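Local coordinates for protein PHOX (PDB 4A9V) that hydrolyses phosphate monoesters as an alkaline phosphatase of the PhoX family, probably through the iron-calcium cofactor held in its beta-propeller, at residues Gln510-Asp515 with Ile521-Val526; Val526-Cys531 with Ser558-His563. All blocks are in the same frame, centred on the assembly; numbering follows the deposited sequence.

Contact 1 of 2, residues Gln510-Asp515 with Ile521-Val526; sequences QMLCAD and IRRFMV
Strands 510-514 and 521-526 pair antiparallel, M511 and C513 lying in hydrogen-bonded pairs with M525 and R522, and their short axes run at 146° to each other. The register slips by one residue at a classic beta bulge: M511 O accepts from both F524 N (2.8 Å) and M525 N (3.0 Å), so two successive amides share one carbonyl. On the face carrying Q510, L512 and A514, R523, paired with L512, extends toward Q510 at the start of the neighbouring strand. Its chain bends at chi3 (-64°) and brings NE to Q510 OE1 at 2.7 Å. The oxygen lies near the guanidinium plane, whereas NE stands above the plane of the amide, which is turned 69° from the guanidinium. NH1 binds the backbone carbonyls of Q472 and I16 and NH2 that of M474, so NE, NH1 and NH2 each have an acceptor. Replacing R523 with alanine is likely to leave Q510 OE1 and these carbonyls without their donor and open a gap beside the Q510 amide. The two strands form a beta hairpin at one end of a four-stranded antiparallel sheet, the form of a propeller blade, with strand 521-526 outermost. Further along this face, L512 CD2 packs against I521 CG2 at 3.8 Å, and A514 CB meets I521 CG1. On the M511 side of the sheet, the M511 chain lies alongside F524 and points the same way, its bent end placing CE 3.7 Å from CD2 of the F524 ring. M511 CB also faces M525 CB, and both methionine side chains touch strand 544-550, M511 at L545 and M525 at V547 and I549.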
ATOM      1  N   GLN A 510      -7.326  12.755  -5.407  1.00  8.33           N
ATOM      2  CA  GLN A 510      -8.502  12.398  -6.168  1.00  8.93           C
ATOM      3  C   GLN A 510      -8.500  10.937  -6.571  1.00  6.95           C
ATOM      4  O   GLN A 510      -7.520  10.209  -6.356  1.00  7.46           O
ATOM      5  CB  GLN A 510      -8.577  13.286  -7.389  1.00 10.49           C
ATOM      6  CG  GLN A 510      -7.376  13.167  -8.294  1.00 10.35           C
ATOM      7  CD  GLN A 510      -7.320  14.279  -9.324  1.00 10.50           C
ATOM      8  OE1 GLN A 510      -7.717  14.094 -10.483  1.00  9.72           O
ATOM      9  NE2 GLN A 510      -6.799  15.431  -8.916  1.00 12.92           N
ATOM     10  N   MET A 511      -9.641  10.498  -7.077  1.00  7.07           N
ATOM     11  CA  MET A 511      -9.779   9.173  -7.638  1.00  6.35           C
ATOM     12  C   MET A 511     -10.359   9.302  -9.031  1.00  7.06           C
ATOM     13  O   MET A 511     -11.297  10.070  -9.257  1.00  7.27           O
ATOM     14  CB  MET A 511     -10.671   8.293  -6.750  1.00  7.48           C
ATOM     15  CG  MET A 511     -10.831   6.860  -7.255  1.00  8.26           C
ATOM     16  SD  MET A 511     -11.436   5.706  -6.006  1.00  9.16           S
ATOM     17  CE  MET A 511     -13.082   6.346  -5.736  1.00 11.28           C
ATOM     18  N   LEU A 512      -9.797   8.532  -9.954  1.00  6.58           N
ATOM     19  CA  LEU A 512     -10.227   8.511 -11.340  1.00  6.72           C
ATOM     20  C   LEU A 512     -10.587   7.086 -11.740  1.00  6.51           C
ATOM     21  O   LEU A 512     -10.324   6.132 -11.006  1.00  7.33           O
ATOM     22  CB  LEU A 512      -9.121   9.062 -12.259  1.00  7.38           C
ATOM     23  CG  LEU A 512      -8.552  10.426 -11.838  1.00  7.64           C
ATOM     24  CD1 LEU A 512      -7.236  10.288 -11.085  1.00  7.41           C
ATOM     25  CD2 LEU A 512      -8.393  11.360 -13.035  1.00  8.77           C
ATOM     26  N   CYS A 513     -11.251   6.962 -12.877  1.00  7.22           N
ATOM     27  CA  CYS A 513     -11.648   5.673 -13.398  1.00  7.38           C
ATOM     28  C   CYS A 513     -11.230   5.584 -14.855  1.00  7.65           C
ATOM     29  O   CYS A 513     -11.399   6.535 -15.613  1.00  8.79           O
ATOM     30  CB  CYS A 513     -13.163   5.508 -13.277  1.00  8.34           C
ATOM     31  SG  CYS A 513     -13.746   3.813 -13.506  1.00 10.22           S
ATOM     32  N   ALA A 514     -10.703   4.429 -15.240  1.00  7.84           N
ATOM     33  CA  ALA A 514     -10.135   4.236 -16.566  1.00  8.08           C
ATOM     34  C   ALA A 514     -10.704   2.992 -17.239  1.00  7.98           C
ATOM     35  O   ALA A 514     -11.009   1.986 -16.581  1.00  8.16           O
ATOM     36  CB  ALA A 514      -8.622   4.135 -16.483  1.00  9.64           C
ATOM     37  N   ASP A 515     -10.757   3.054 -18.565  1.00  8.23           N
ATOM     38  CA  ASP A 515     -11.102   1.926 -19.423  1.00  8.82           C
ATOM     39  C   ASP A 515      -9.810   1.317 -19.974  1.00  8.85           C
ATOM     40  O   ASP A 515      -9.102   1.963 -20.744  1.00  9.27           O
ATOM     41  CB  ASP A 515     -11.979   2.439 -20.571  1.00 10.35           C
ATOM     42  CG  ASP A 515     -12.491   1.338 -21.465  1.00 11.80           C
ATOM     43  OD1 ASP A 515     -11.737   0.387 -21.735  1.00 13.76           O
ATOM     44  OD2 ASP A 515     -13.649   1.434 -21.918  1.00 14.29           O
ATOM     45  N   ILE A 521      -9.684   8.059 -19.389  1.00  8.27           N
ATOM     46  CA  ILE A 521      -9.659   8.306 -17.949  1.00  7.44           C
ATOM     47  C   ILE A 521     -10.610   9.454 -17.614  1.00  8.22           C
ATOM     48  O   ILE A 521     -10.564  10.504 -18.263  1.00  9.22           O
ATOM     49  CB  ILE A 521      -8.233   8.670 -17.478  1.00  7.83           C
ATOM     50  CG1 ILE A 521      -7.275   7.511 -17.765  1.00  8.58           C
ATOM     51  CG2 ILE A 521      -8.235   9.009 -15.998  1.00  9.65           C
ATOM     52  CD1 ILE A 521      -5.806   7.877 -17.676  1.00 10.44           C
ATOM     53  N   ARG A 522     -11.471   9.245 -16.620  1.00  8.11           N
ATOM     54  CA  ARG A 522     -12.373  10.283 -16.117  1.00  8.45           C
ATOM     55  C   ARG A 522     -12.182  10.472 -14.617  1.00  8.15           C
ATOM     56  O   ARG A 522     -12.059   9.502 -13.870  1.00  8.19           O
ATOM     57  CB  ARG A 522     -13.831   9.915 -16.410  1.00  9.12           C
ATOM     58  CG  ARG A 522     -14.145   9.816 -17.890  1.00  9.43           C
ATOM     59  CD  ARG A 522     -15.616   9.553 -18.142  1.00 10.96           C
ATOM     60  NE  ARG A 522     -15.824   9.312 -19.558  1.00 12.55           N
ATOM     61  CZ  ARG A 522     -17.002   9.142 -20.132  1.00 18.71           C
ATOM     62  NH1 ARG A 522     -18.106   9.184 -19.411  1.00 28.22           N
ATOM     63  NH2 ARG A 522     -17.058   8.874 -21.424  1.00 33.58           N
ATOM     64  N   ARG A 523     -12.192  11.719 -14.161  1.00  8.05           N
ATOM     65  CA  ARG A 523     -12.110  12.012 -12.734  1.00  7.71           C
ATOM     66  C   ARG A 523     -13.443  11.720 -12.062  1.00  7.56           C
ATOM     67  O   ARG A 523     -14.496  12.153 -12.545  1.00  8.29           O
ATOM     68  CB  ARG A 523     -11.706  13.470 -12.499  1.00  7.95           C
ATOM     69  CG  ARG A 523     -11.353  13.764 -11.053  1.00  8.87           C
ATOM     70  CD  ARG A 523     -10.966  15.219 -10.827  1.00 10.04           C
ATOM     71  NE  ARG A 523      -9.755  15.591 -11.550  1.00 10.93           N
ATOM     72  CZ  ARG A 523      -9.721  16.355 -12.638  1.00  9.79           C
ATOM     73  NH1 ARG A 523     -10.834  16.843 -13.172  1.00 10.67           N
ATOM     74  NH2 ARG A 523      -8.554  16.700 -13.162  1.00 10.34           N
ATOM     75  N   PHE A 524     -13.392  10.979 -10.958  1.00  7.62           N
ATOM     76  CA  PHE A 524     -14.590  10.495 -10.271  1.00  7.76           C
ATOM     77  C   PHE A 524     -14.818  11.182  -8.920  1.00  7.90           C
ATOM     78  O   PHE A 524     -15.963  11.465  -8.574  1.00  8.61           O
ATOM     79  CB  PHE A 524     -14.503   8.974 -10.085  1.00  7.81           C
ATOM     80  CG  PHE A 524     -15.645   8.390  -9.303  1.00  8.04           C
ATOM     81  CD1 PHE A 524     -16.855   8.117  -9.909  1.00  8.83           C
ATOM     82  CD2 PHE A 524     -15.492   8.075  -7.964  1.00  8.67           C
ATOM     83  CE1 PHE A 524     -17.909   7.600  -9.176  1.00  9.76           C
ATOM     84  CE2 PHE A 524     -16.532   7.526  -7.237  1.00  9.70           C
ATOM     85  CZ  PHE A 524     -17.736   7.264  -7.851  1.00  9.25           C
ATOM     86  N   MET A 525     -13.761  11.361  -8.130  1.00  7.71           N
ATOM     87  CA  MET A 525     -13.884  11.896  -6.775  1.00  7.86           C
ATOM     88  C   MET A 525     -12.709  12.819  -6.492  1.00  7.84           C
ATOM     89  O   MET A 525     -11.581  12.551  -6.905  1.00  8.99           O
ATOM     90  CB  MET A 525     -13.903  10.757  -5.745  1.00  8.43           C
ATOM     91  CG  MET A 525     -14.151  11.217  -4.319  1.00  8.58           C
ATOM     92  SD  MET A 525     -14.061   9.866  -3.126  1.00 10.65           S
ATOM     93  CE  MET A 525     -12.295   9.738  -2.912  1.00 11.15           C
ATOM     94  N   VAL A 526     -12.974  13.892  -5.755  1.00  7.69           N
ATOM     95  CA  VAL A 526     -11.919  14.703  -5.177  1.00  8.20           C
ATOM     96  C   VAL A 526     -12.075  14.717  -3.665  1.00  8.22           C
ATOM     97  O   VAL A 526     -13.192  14.775  -3.145  1.00  9.20           O
ATOM     98  CB  VAL A 526     -11.939  16.152  -5.716  1.00  8.51           C
ATOM     99  CG1 VAL A 526     -10.779  16.932  -5.123  1.00  9.46           C
ATOM    100  CG2 VAL A 526     -11.899  16.173  -7.240  1.00 10.00           C
TER

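Contact 2 of 2, residues Val526-Cys531 with Ser558-His563; sequences VGPIGC and STFPEH
P528 points its CG over one face of the F560 phenyl group in a CH-pi contact, with P528 CG 3.7 Å from the centroid of the F560 ring and 15° off the ring normal. CG is shifted toward the root of the ring, at 3.6 Å from F560 CG, while P528 CB rests near F560 CD2. P561 CB covers the opposite face, so the phenyl is sandwiched between two prolines; the peptide bond before P561 is cis. Beside this CH-pi contact, S558 CB approaches I529 O at 3.5 Å, a van der Waals contact with no hydrogen bond joining the two segments. With OG anti to the backbone N (chi1 -179°), S558 turns its hydroxyl forward along its own chain, where it accepts from F560 N at 3.0 Å in an ST turn that bends the chain from S558 to F560. D22 ties both sides together: its carboxylate binds S558 OG, T559 N and I529 N. The other loop is shaped by a type II turn from P528 to C531, with G530 at positive phi. Both P528 and F560 rest on I549 of strand 544-550, and F560 extends to M574 of strand 572-578, placing the two loops at the ends of adjacent strands of one four-stranded sheet.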
ATOM      1  N   VAL A 526     -12.974  13.892  -5.755  1.00  7.69           N
ATOM      2  CA  VAL A 526     -11.919  14.703  -5.177  1.00  8.20           C
ATOM      3  C   VAL A 526     -12.075  14.717  -3.665  1.00  8.22           C
ATOM      4  O   VAL A 526     -13.192  14.775  -3.145  1.00  9.20           O
ATOM      5  CB  VAL A 526     -11.939  16.152  -5.716  1.00  8.51           C
ATOM      6  CG1 VAL A 526     -10.779  16.932  -5.123  1.00  9.46           C
ATOM      7  CG2 VAL A 526     -11.899  16.173  -7.240  1.00 10.00           C
ATOM      8  N   GLY A 527     -10.955  14.552  -2.970  1.00  8.11           N
ATOM      9  CA  GLY A 527     -10.940  14.514  -1.520  1.00  7.99           C
ATOM     10  C   GLY A 527     -10.658  15.860  -0.886  1.00  8.81           C
ATOM     11  O   GLY A 527     -10.443  16.863  -1.579  1.00  9.91           O
ATOM     12  N   PRO A 528     -10.615  15.875   0.448  1.00  8.30           N
ATOM     13  CA  PRO A 528     -10.498  17.109   1.209  1.00  9.28           C
ATOM     14  C   PRO A 528      -9.051  17.599   1.339  1.00  9.64           C
ATOM     15  O   PRO A 528      -8.119  17.027   0.762  1.00  9.91           O
ATOM     16  CB  PRO A 528     -11.088  16.730   2.571  1.00 10.21           C
ATOM     17  CG  PRO A 528     -10.820  15.269   2.701  1.00  9.15           C
ATOM     18  CD  PRO A 528     -11.000  14.737   1.303  1.00  8.75           C
ATOM     19  N   ILE A 529      -8.877  18.693   2.058  1.00  9.53           N
ATOM     20  CA  ILE A 529      -7.609  19.396   2.064  1.00  9.76           C
ATOM     21  C   ILE A 529      -6.558  18.600   2.824  1.00  8.88           C
ATOM     22  O   ILE A 529      -6.806  18.114   3.926  1.00  9.71           O
ATOM     23  CB  ILE A 529      -7.785  20.806   2.669  1.00 10.30           C
ATOM     24  CG1 ILE A 529      -8.627  21.664   1.717  1.00 11.53           C
ATOM     25  CG2 ILE A 529      -6.439  21.461   2.946  1.00 11.58           C
ATOM     26  CD1 ILE A 529      -9.006  23.018   2.279  1.00 13.08           C
ATOM     27  N   GLY A 530      -5.390  18.438   2.208  1.00  9.64           N
ATOM     28  CA  GLY A 530      -4.240  17.845   2.872  1.00 10.39           C
ATOM     29  C   GLY A 530      -4.224  16.325   2.893  1.00  9.54           C
ATOM     30  O   GLY A 530      -3.284  15.740   3.419  1.00 10.99           O
ATOM     31  N   CYS A 531      -5.264  15.684   2.358  1.00  9.22           N
ATOM     32  CA  CYS A 531      -5.350  14.221   2.365  1.00  8.75           C
ATOM     33  C   CYS A 531      -4.585  13.617   1.197  1.00  8.65           C
ATOM     34  O   CYS A 531      -4.249  14.297   0.227  1.00 10.06           O
ATOM     35  CB  CYS A 531      -6.812  13.759   2.320  1.00  8.89           C
ATOM     36  SG  CYS A 531      -7.553  13.681   0.673  1.00  9.75           S
ATOM     37  N   SER A 558      -7.558  21.357   7.527  1.00 11.47           N
ATOM     38  CA  SER A 558      -8.783  20.567   7.378  1.00 10.45           C
ATOM     39  C   SER A 558      -9.491  20.367   8.710  1.00  9.30           C
ATOM     40  O   SER A 558      -8.845  20.230   9.754  1.00 10.41           O
ATOM     41  CB  SER A 558      -8.464  19.203   6.750  1.00 10.43           C
ATOM     42  OG  SER A 558      -9.635  18.424   6.563  1.00  9.57           O
ATOM     43  N   THR A 559     -10.815  20.233   8.647  1.00  9.64           N
ATOM     44  CA  THR A 559     -11.599  19.755   9.778  1.00 10.02           C
ATOM     45  C   THR A 559     -12.462  18.549   9.368  1.00  9.53           C
ATOM     46  O   THR A 559     -13.392  18.166  10.071  1.00 10.06           O
ATOM     47  CB  THR A 559     -12.486  20.884  10.345  1.00 11.56           C
ATOM     48  OG1 THR A 559     -13.278  21.454   9.298  1.00 12.90           O
ATOM     49  CG2 THR A 559     -11.632  21.983  10.979  1.00 13.69           C
ATOM     50  N   PHE A 560     -12.097  17.917   8.256  1.00  9.34           N
ATOM     51  CA  PHE A 560     -12.844  16.780   7.714  1.00  9.05           C
ATOM     52  C   PHE A 560     -12.692  15.561   8.630  1.00  8.82           C
ATOM     53  O   PHE A 560     -11.578  15.268   9.068  1.00  9.09           O
ATOM     54  CB  PHE A 560     -12.279  16.460   6.327  1.00  9.18           C
ATOM     55  CG  PHE A 560     -12.949  15.311   5.641  1.00  9.49           C
ATOM     56  CD1 PHE A 560     -12.514  14.013   5.847  1.00 10.31           C
ATOM     57  CD2 PHE A 560     -14.002  15.531   4.777  1.00 10.81           C
ATOM     58  CE1 PHE A 560     -13.133  12.955   5.207  1.00 11.25           C
ATOM     59  CE2 PHE A 560     -14.641  14.477   4.153  1.00 12.22           C
ATOM     60  CZ  PHE A 560     -14.184  13.191   4.345  1.00 12.40           C
ATOM     61  N   PRO A 561     -13.774  14.783   8.840  1.00  8.48           N
ATOM     62  CA  PRO A 561     -15.091  14.888   8.231  1.00  8.73           C
ATOM     63  C   PRO A 561     -16.127  15.644   9.061  1.00  9.38           C
ATOM     64  O   PRO A 561     -17.212  15.918   8.555  1.00 11.64           O
ATOM     65  CB  PRO A 561     -15.520  13.428   8.094  1.00  9.45           C
ATOM     66  CG  PRO A 561     -14.895  12.759   9.269  1.00 10.13           C
ATOM     67  CD  PRO A 561     -13.577  13.460   9.469  1.00  9.34           C
ATOM     68  N   GLU A 562     -15.878  15.842  10.352  1.00 10.10           N
ATOM     69  CA  GLU A 562     -16.934  16.333  11.241  1.00 11.20           C
ATOM     70  C   GLU A 562     -17.175  17.838  11.098  1.00 11.56           C
ATOM     71  O   GLU A 562     -18.258  18.328  11.424  1.00 12.86           O
ATOM     72  CB  GLU A 562     -16.629  15.978  12.696  1.00 12.04           C
ATOM     73  CG  GLU A 562     -16.644  14.485  12.979  1.00 13.59           C
ATOM     74  CD  GLU A 562     -16.056  14.148  14.336  1.00 15.58           C
ATOM     75  OE1 GLU A 562     -14.817  14.028  14.441  1.00 14.76           O
ATOM     76  OE2 GLU A 562     -16.835  13.999  15.300  1.00 31.00           O
ATOM     77  N   HIS A 563     -16.143  18.567  10.687  1.00 10.14           N
ATOM     78  CA  HIS A 563     -16.223  20.019  10.517  1.00 11.01           C
ATOM     79  C   HIS A 563     -16.797  20.706  11.727  1.00 10.84           C
ATOM     80  O   HIS A 563     -17.585  21.652  11.616  1.00 13.07           O
ATOM     81  CB  HIS A 563     -17.018  20.370   9.271  1.00 12.16           C
ATOM     82  CG  HIS A 563     -16.396  19.863   8.000  1.00 11.17           C
ATOM     83  ND1 HIS A 563     -15.100  20.073   7.695  1.00 12.09           N
ATOM     84  CD2 HIS A 563     -16.907  19.048   7.000  1.00 12.01           C
ATOM     85  CE1 HIS A 563     -14.825  19.505   6.509  1.00 12.59           C
ATOM     86  NE2 HIS A 563     -15.924  18.860   6.093  1.00 13.80           N
TER

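How the contacts relate
Following the chain, contact 1 closes first: 510-515 and 521-526 are joined by a short connection, with five residues between the segments, making a hairpin within the sheet that begins with strand 478-483. V526, shared by both contacts, ends that hairpin and leads straight into the loop of contact 2. From there the chain runs through strands 532-538 and 544-550 before 558-563 returns to the same loop, closing a longer excursion of 26 residues. The contacts follow in series, neither nested nor crossed, and the centres of contact 1 and contact 2 are about 19 Å apart. Contact 1 holds two strands of one sheet together, whereas contact 2 fastens the connection leaving it to the next sheet, built from 532-538, 544-550, 572-578 and 30-37.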